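Local coordinates for protein TAF6 (Antonospora locustae, PDB 4ATG) that is probably a subunit of the general transcription factor TFIID whose HEAT-repeat C-terminal domain is thought to take part in forming the complex with Taf9, at residues Asp14-Leu17 against Ser18-Lys21. Sequence-based numbering, arbitrary orientation.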
ATOM      1  N   ASP A  14      -0.855  -5.732  22.128  1.00 17.28           N
ATOM      2  CA  ASP A  14      -0.543  -4.398  22.656  1.00 17.94           C
ATOM      3  C   ASP A  14       0.955  -4.132  22.628  1.00 21.73           C
ATOM      4  O   ASP A  14       1.358  -3.009  22.305  1.00 22.01           O
ATOM      5  CB  ASP A  14      -1.102  -4.196  24.068  1.00 20.37           C
ATOM      6  CG  ASP A  14      -2.630  -4.156  24.144  1.00 30.50           C
ATOM      7  OD1 ASP A  14      -3.291  -3.918  23.078  1.00 29.20           O
ATOM      8  OD2 ASP A  14      -3.162  -4.331  25.246  1.00 34.33           O
ATOM      9  N   LYS A  15       1.787  -5.158  22.927  1.00 17.54           N
ATOM     10  CA  LYS A  15       3.262  -4.994  22.947  1.00 16.34           C
ATOM     11  C   LYS A  15       3.794  -4.632  21.550  1.00 18.22           C
ATOM     12  O   LYS A  15       4.546  -3.677  21.412  1.00 17.19           O
ATOM     13  CB  LYS A  15       3.966  -6.269  23.454  1.00 18.72           C
ATOM     14  CG  LYS A  15       5.478  -6.108  23.550  1.00 17.26           C
ATOM     15  CD  LYS A  15       5.791  -5.081  24.645  1.00 24.94           C
ATOM     16  CE  LYS A  15       7.217  -4.681  24.696  1.00 30.86           C
ATOM     17  NZ  LYS A  15       7.425  -3.630  25.757  1.00 29.20           N
ATOM     18  N   ILE A  16       3.381  -5.372  20.521  1.00 15.88           N
ATOM     19  CA  ILE A  16       3.815  -5.106  19.143  1.00 15.24           C
ATOM     20  C   ILE A  16       3.437  -3.689  18.731  1.00 19.50           C
ATOM     21  O   ILE A  16       4.255  -2.971  18.149  1.00 17.53           O
ATOM     22  CB  ILE A  16       3.229  -6.164  18.158  1.00 16.66           C
ATOM     23  CG1 ILE A  16       3.826  -7.583  18.440  1.00 16.79           C
ATOM     24  CG2 ILE A  16       3.435  -5.725  16.677  1.00 15.28           C
ATOM     25  CD1 ILE A  16       5.378  -7.762  18.297  1.00 23.98           C
ATOM     26  N   LEU A  17       2.189  -3.312  18.978  1.00 19.93           N
ATOM     27  CA  LEU A  17       1.717  -1.971  18.600  1.00 21.33           C
ATOM     28  C   LEU A  17       2.531  -0.875  19.290  1.00 24.93           C
ATOM     29  O   LEU A  17       2.915   0.104  18.644  1.00 23.86           O
ATOM     30  CB  LEU A  17       0.219  -1.823  18.864  1.00 22.82           C
ATOM     31  CG  LEU A  17      -0.711  -2.787  18.056  1.00 28.76           C
ATOM     32  CD1 LEU A  17      -2.112  -2.383  18.225  1.00 31.54           C
ATOM     33  CD2 LEU A  17      -0.316  -2.928  16.580  1.00 30.21           C
ATOM     34  N   SER A  18       2.889  -1.093  20.555  1.00 20.45           N
ATOM     35  CA  SER A  18       3.680  -0.139  21.337  1.00 20.12           C
ATOM     36  C   SER A  18       5.102   0.018  20.784  1.00 20.89           C
ATOM     37  O   SER A  18       5.762   1.016  21.096  1.00 21.26           O
ATOM     38  CB  SER A  18       3.763  -0.577  22.795  1.00 24.19           C
ATOM     39  OG  SER A  18       4.744  -1.595  22.953  1.00 25.14           O
ATOM     40  N   MET A  19       5.589  -0.977  20.023  1.00 16.32           N
ATOM     41  CA  MET A  19       6.937  -0.979  19.423  1.00 16.39           C
ATOM     42  C   MET A  19       7.008  -0.207  18.090  1.00 19.64           C
ATOM     43  O   MET A  19       8.087   0.150  17.672  1.00 19.55           O
ATOM     44  CB  MET A  19       7.440  -2.430  19.236  1.00 17.91           C
ATOM     45  CG  MET A  19       7.700  -3.157  20.597  1.00 21.63           C
ATOM     46  SD  MET A  19       7.668  -4.967  20.457  1.00 25.16           S
ATOM     47  CE  MET A  19       9.288  -5.255  19.803  1.00 22.51           C
ATOM     48  N   ILE A  20       5.863   0.060  17.430  1.00 18.35           N
ATOM     49  CA  ILE A  20       5.857   0.771  16.136  1.00 18.88           C
ATOM     50  C   ILE A  20       6.570   2.113  16.231  1.00 25.78           C
ATOM     51  O   ILE A  20       7.457   2.398  15.418  1.00 26.98           O
ATOM     52  CB  ILE A  20       4.410   0.898  15.562  1.00 22.23           C
ATOM     53  CG1 ILE A  20       3.803  -0.483  15.278  1.00 21.33           C
ATOM     54  CG2 ILE A  20       4.361   1.845  14.304  1.00 24.39           C
ATOM     55  CD1 ILE A  20       2.277  -0.470  14.895  1.00 25.07           C
ATOM     56  N   LYS A  21       6.229   2.915  17.259  1.00 24.07           N
ATOM     57  CA  LYS A  21       6.840   4.230  17.465  1.00 25.70           C
ATOM     58  C   LYS A  21       7.911   4.116  18.537  1.00 30.38           C
ATOM     59  O   LYS A  21       7.763   4.663  19.625  1.00 33.18           O
ATOM     60  CB  LYS A  21       5.779   5.279  17.856  1.00 30.20           C
ATOM     61  CG  LYS A  21       4.764   5.586  16.768  1.00 43.79           C
ATOM     62  CD  LYS A  21       3.915   6.780  17.164  1.00 48.21           C
ATOM     63  CE  LYS A  21       2.620   6.834  16.398  1.00 45.97           C
ATOM     64  NZ  LYS A  21       1.857   8.081  16.706  1.00 46.32           N
TER
HETATM   65  O   HOH W   1       7.146  -1.425  24.031  1.00 29.31           O
HETATM   66  O   HOH W   2       3.759   2.677  18.743  1.00 20.53           O
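Ser-18 N still makes an ordinary i to i+4 bond to Asp-14 O (3.0 Å), but one residue on the turn tightens: Met-19 N reaches Ile-16 O at 3.0 Å and only weakly Lys-15 O, and Ile-20 N bonds to Leu-17 O. In both i to i+3 bonds the donor nitrogen lies above the carbonyl plane, more than 60° out of it, and so not on a lone pair. Lys-15 O, which Met-19 N reaches weakly, is gripped by the Ser-18 hydroxyl: OG donates to it over 2.6 Å, placed there by a chi1 of 80° that sets OG between the backbone N and the carbonyl carbon. A water donates to the same OG and accepts from Lys-15 NZ, tying the bent lysine chain back over the serine. A second water, donating to Leu-17 O and accepting from Lys-21 N, joins the two where the chain leaves the helical turn. The Met-19 side chain passes slantwise across that of Lys-15, SD 4.0 Å from Lys-15 CG, and SD meets Ile-16 CD1 at 4.2 Å, while Met-19 also rests on Ile-27 and Ala-28 of helix 25-34. The Leu-17 and Ile-20 side chains run alongside each other in the same direction, Leu-17 CD2 4.0 Å from Ile-20 CD1; Phe-45 of helix 42-55 packs on Leu-17, and Leu-52 of that helix and Leu-69 of helix 60-75 on Ile-20. With Ile-20 cut back to an alanine, Leu-17 CD2 would probably lose this neighbour and a gap open toward Leu-52 and Leu-69. The arrangement is the last turn of helix 7-20, tightening to i to i+3 bonding, whose buried flank packs against following helices in the helical stacking of a HEAT-repeat domain.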